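Local coordinates for protein Ent-copalyl diphosphate synthase (Streptomyces platensis, PDB 5BP8) that probably belongs to the terpene cyclases, a mostly helical protein with a region related to the squalene-hopene cyclase C-terminal domain, at residues A[285-289]-A[316-322]; A[310-314]-A[327-331]. One frame throughout, in Å; residues are numbered along the deposited sequence.

Contact 1 of 2, residues A[285-289]-A[316-322]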
# COMPACT_ATOMS: atom_id res chain seq x y z
N LEU A 285 5.71 -16.34 14.22
CA LEU A 285 5.31 -15.78 15.49
C LEU A 285 6.52 -15.20 16.18
O LEU A 285 6.43 -14.13 16.80
CB LEU A 285 4.62 -16.83 16.37
CG LEU A 285 3.45 -17.62 15.76
CD1 LEU A 285 2.90 -18.67 16.71
CD2 LEU A 285 2.34 -16.69 15.33
N ASP A 286 7.67 -15.86 16.05
CA ASP A 286 8.93 -15.31 16.60
C ASP A 286 9.33 -13.97 15.98
O ASP A 286 9.79 -13.08 16.72
CB ASP A 286 10.10 -16.28 16.43
CG ASP A 286 9.96 -17.54 17.25
OD1 ASP A 286 9.18 -17.58 18.23
OD2 ASP A 286 10.65 -18.50 16.90
N SER A 287 9.21 -13.85 14.66
CA SER A 287 9.50 -12.58 13.93
C SER A 287 8.63 -11.46 14.48
O SER A 287 9.12 -10.39 14.81
CB SER A 287 9.20 -12.74 12.42
OG SER A 287 9.22 -11.49 11.74
N LEU A 288 7.34 -11.72 14.59
CA LEU A 288 6.43 -10.71 15.09
C LEU A 288 6.72 -10.32 16.54
O LEU A 288 6.75 -9.15 16.86
CB LEU A 288 4.98 -11.16 14.95
CG LEU A 288 4.43 -11.25 13.52
CD1 LEU A 288 2.95 -11.58 13.61
CD2 LEU A 288 4.65 -9.95 12.74
N GLU A 289 6.94 -11.31 17.41
CA GLU A 289 7.28 -10.98 18.81
C GLU A 289 8.56 -10.17 18.98
O GLU A 289 8.63 -9.24 19.79
CB GLU A 289 7.36 -12.26 19.66
CG GLU A 289 6.05 -12.64 20.25
CD GLU A 289 6.14 -13.79 21.24
OE1 GLU A 289 7.08 -14.62 21.17
OE2 GLU A 289 5.23 -13.85 22.09
N ALA A 316 -2.87 -11.09 15.66
CA ALA A 316 -2.30 -12.28 15.05
C ALA A 316 -1.59 -13.17 16.07
O ALA A 316 -1.78 -14.40 16.08
CB ALA A 316 -1.32 -11.89 13.95
N LEU A 317 -0.77 -12.55 16.91
CA LEU A 317 -0.04 -13.28 17.94
C LEU A 317 -1.01 -13.95 18.90
O LEU A 317 -0.88 -15.16 19.17
CB LEU A 317 0.95 -12.37 18.68
CG LEU A 317 2.21 -12.00 17.90
CD1 LEU A 317 2.91 -10.84 18.59
CD2 LEU A 317 3.15 -13.19 17.73
N ALA A 318 -1.99 -13.19 19.38
CA ALA A 318 -2.94 -13.71 20.36
C ALA A 318 -3.82 -14.83 19.82
O ALA A 318 -4.14 -15.78 20.54
CB ALA A 318 -3.78 -12.58 20.93
N GLN A 319 -4.19 -14.75 18.55
CA GLN A 319 -4.95 -15.83 17.94
C GLN A 319 -4.14 -17.11 17.76
O GLN A 319 -4.72 -18.17 17.52
CB GLN A 319 -5.54 -15.41 16.58
CG GLN A 319 -6.60 -14.37 16.70
CD GLN A 319 -7.36 -14.16 15.41
OE1 GLN A 319 -8.47 -14.64 15.27
NE2 GLN A 319 -6.75 -13.43 14.46
N HIS A 320 -2.83 -17.01 17.83
CA HIS A 320 -1.99 -18.18 17.65
C HIS A 320 -1.19 -18.53 18.91
O HIS A 320 -0.10 -19.08 18.82
CB HIS A 320 -1.10 -17.98 16.43
CG HIS A 320 -1.88 -17.90 15.16
ND1 HIS A 320 -2.37 -16.71 14.67
CD2 HIS A 320 -2.30 -18.85 14.31
CE1 HIS A 320 -3.05 -16.94 13.57
NE2 HIS A 320 -3.02 -18.23 13.33
N GLY A 321 -1.76 -18.20 20.06
CA GLY A 321 -1.26 -18.69 21.34
C GLY A 321 -0.23 -17.82 22.03
O GLY A 321 0.38 -18.27 23.01
N ARG A 322 -0.00 -16.60 21.54
CA ARG A 322 0.99 -15.70 22.14
C ARG A 322 0.33 -14.38 22.48
O ARG A 322 0.38 -13.41 21.71
CB ARG A 322 2.19 -15.50 21.22
CG ARG A 322 2.89 -16.81 20.90
CD ARG A 322 4.32 -16.63 20.50
NE ARG A 322 4.82 -17.87 19.91
CZ ARG A 322 6.02 -18.01 19.35
NH1 ARG A 322 6.90 -17.02 19.32
NH2 ARG A 322 6.34 -19.17 18.81
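Leu285 and Leu288 of helix 282-291 pack against Ala316 and Leu317 near the end of helix 307-319, while Asp286 and Glu289 seize Arg322 in the turn that follows. The contact joins successive helices of a helical domain, consistent with the alpha-alpha barrels of the squalene-hopene cyclase family. The apolar side is close and buried. Leu317 pushes CD2 in among Leu285, Leu288 and Glu289, lying 3.9 Å from Leu288 CB and 3.5 Å from Leu285 O. Leu285 CG is anti to its carbonyl carbon (chi1 -52°), and from there the branch methyls spread over the turn, CD2 reaching His320 CB at 3.8 Å. The imidazole meets its own helix edge-on, His320 ND1 giving Ala316 O an almost straight in-plane bond of 2.8 Å, and its NE2 is bonded to Tyr278.

Toward solvent, ion pairing takes over. The chain of Arg322, extended from CG to NE, lays its guanidinium over Leu285, whose CB sits 3.5 Å from Arg322 CZ, above the centre of one face. Asp286 OD1 lies at the edge in the guanidinium plane and takes a nearly linear bond of 2.6 Å from Arg322 NH1, with a weak second one from NH2. Glu289 OE1 receives Arg322 NH1 as well, at 3.0 Å, but from above its carboxylate plane, the two flat groups being turned 55° apart. The other oxygen, OE2, bonds to His324.

Leu317 O accepts both His320 N and Arg322 N, which ties the base of the arginine to the helix end. One cation thus serves two carboxylates, mainly through NH1, and its charge probably offsets the repulsion between Asp286 and Glu289, fastening the turn to the neighbouring helix.

Contact 2 of 2, residues A[310-314]-A[327-331]; sequences TAAVL and DSLMH
Leu329 inserts its isobutyl end against one side of helix 307-319, touching Thr310 and Ala311, and Leu314 one turn further on, in a mostly helical domain consistent with the alpha-alpha barrel of the squalene-hopene cyclase family. Residues 327-331 turn with helical backbone angles in the loop before helix 349-365.

Apolar packing carries the contact. Leu329 divides its methyls: CD2 comes to 3.6 Å from Thr310 CG2, the two side chains sliding past each other in opposite directions, while CD1 meets Leu314 CD1 tip to tip at 3.9 Å. Ala311 CB lies beside both methyls, 4.1 Å from Leu329 CD2. Leu329 and Ala311 also touch Ala358, so helix 349-365 borders this buried seam as well.

Polar groups are turned to other work. No hydrogen bond crosses between the segments; Thr310 OG1, anti to the carbonyl carbon (chi1 -64°), bonds to Asp306 O and Ile297 N, which probably helps to fix the rotation that presents CG2 to the loop. Ser328 OG stands 3.3 Å from that methyl, Thr310 CG2, a contact without a hydrogen bond.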
# COMPACT_ATOMS: atom_id res chain seq x y z
N THR A 310 0.33 -2.45 14.57
CA THR A 310 0.48 -2.90 15.96
C THR A 310 -0.74 -3.76 16.35
O THR A 310 -0.57 -4.86 16.88
CB THR A 310 0.65 -1.71 16.93
OG1 THR A 310 1.87 -1.02 16.63
CG2 THR A 310 0.74 -2.18 18.39
N ALA A 311 -1.94 -3.26 16.05
CA ALA A 311 -3.19 -3.97 16.38
C ALA A 311 -3.26 -5.30 15.63
O ALA A 311 -3.56 -6.33 16.21
CB ALA A 311 -4.39 -3.11 16.08
N ALA A 312 -2.93 -5.30 14.33
CA ALA A 312 -2.96 -6.53 13.55
C ALA A 312 -1.99 -7.57 14.10
O ALA A 312 -2.28 -8.77 14.10
CB ALA A 312 -2.63 -6.27 12.09
N VAL A 313 -0.81 -7.12 14.49
CA VAL A 313 0.22 -7.99 14.98
C VAL A 313 -0.16 -8.58 16.35
O VAL A 313 -0.01 -9.78 16.57
CB VAL A 313 1.59 -7.30 15.01
CG1 VAL A 313 2.58 -8.07 15.87
CG2 VAL A 313 2.13 -7.16 13.60
N LEU A 314 -0.70 -7.74 17.23
CA LEU A 314 -1.18 -8.21 18.55
C LEU A 314 -2.29 -9.25 18.38
O LEU A 314 -2.27 -10.28 19.04
CB LEU A 314 -1.68 -7.05 19.39
CG LEU A 314 -0.59 -6.15 19.97
CD1 LEU A 314 -1.16 -4.81 20.41
CD2 LEU A 314 0.07 -6.87 21.15
N ASP A 327 -1.10 -2.84 25.49
CA ASP A 327 -0.90 -1.52 26.05
C ASP A 327 -0.26 -0.53 25.09
O ASP A 327 -0.53 0.65 25.20
CB ASP A 327 -0.10 -1.61 27.35
CG ASP A 327 -0.91 -2.25 28.48
OD1 ASP A 327 -2.15 -2.13 28.50
OD2 ASP A 327 -0.28 -2.86 29.37
N SER A 328 0.58 -1.00 24.17
CA SER A 328 1.20 -0.13 23.18
C SER A 328 0.18 0.63 22.34
O SER A 328 0.51 1.68 21.81
CB SER A 328 2.14 -0.90 22.24
OG SER A 328 1.47 -1.98 21.60
N LEU A 329 -1.03 0.10 22.20
CA LEU A 329 -2.09 0.80 21.47
C LEU A 329 -2.62 2.03 22.20
O LEU A 329 -3.15 2.93 21.56
CB LEU A 329 -3.25 -0.15 21.16
CG LEU A 329 -2.92 -1.32 20.24
CD1 LEU A 329 -4.10 -2.28 20.14
CD2 LEU A 329 -2.51 -0.81 18.86
N MSE A 330 -2.46 2.10 23.53
CA MSE A 330 -3.00 3.23 24.31
C MSE A 330 -2.32 4.55 24.00
O MSE A 330 -2.95 5.60 24.16
CB MSE A 330 -2.96 2.90 25.82
CG MSE A 330 -3.72 1.61 26.16
SE MSE A 330 -5.67 1.73 25.85
CE MSE A 330 -5.74 0.54 24.29
N HIS A 331 -1.08 4.53 23.50
CA HIS A 331 -0.35 5.72 23.04
C HIS A 331 -1.14 6.44 21.96
O HIS A 331 -0.98 7.65 21.77
CB HIS A 331 1.00 5.35 22.38
CG HIS A 331 2.01 4.73 23.29
ND1 HIS A 331 2.49 5.37 24.41
CD2 HIS A 331 2.66 3.55 23.21
CE1 HIS A 331 3.38 4.59 25.01
NE2 HIS A 331 3.50 3.48 24.30

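Overall arrangement
Helix 307-319 is common to both contacts: residues 310-314 receive the loop at 327-331 in contact 2, and its last turn, with the residues beyond it, meets helix 282-291 in contact 1. The centres of the contacts are about 13 Å apart, and they touch directly where Leu288 CD2 of contact 1 packs on Val313 CG2 of contact 2 at 3.9 Å. Leu292 links them further, touching both Leu317 and Leu314. Along the chain the segments alternate, so the helix is held by what precedes it and by what follows. Both contacts lie on the same side of the chain's centre, their own centres about 23 Å (contact 1) and about 20 Å (contact 2) from it.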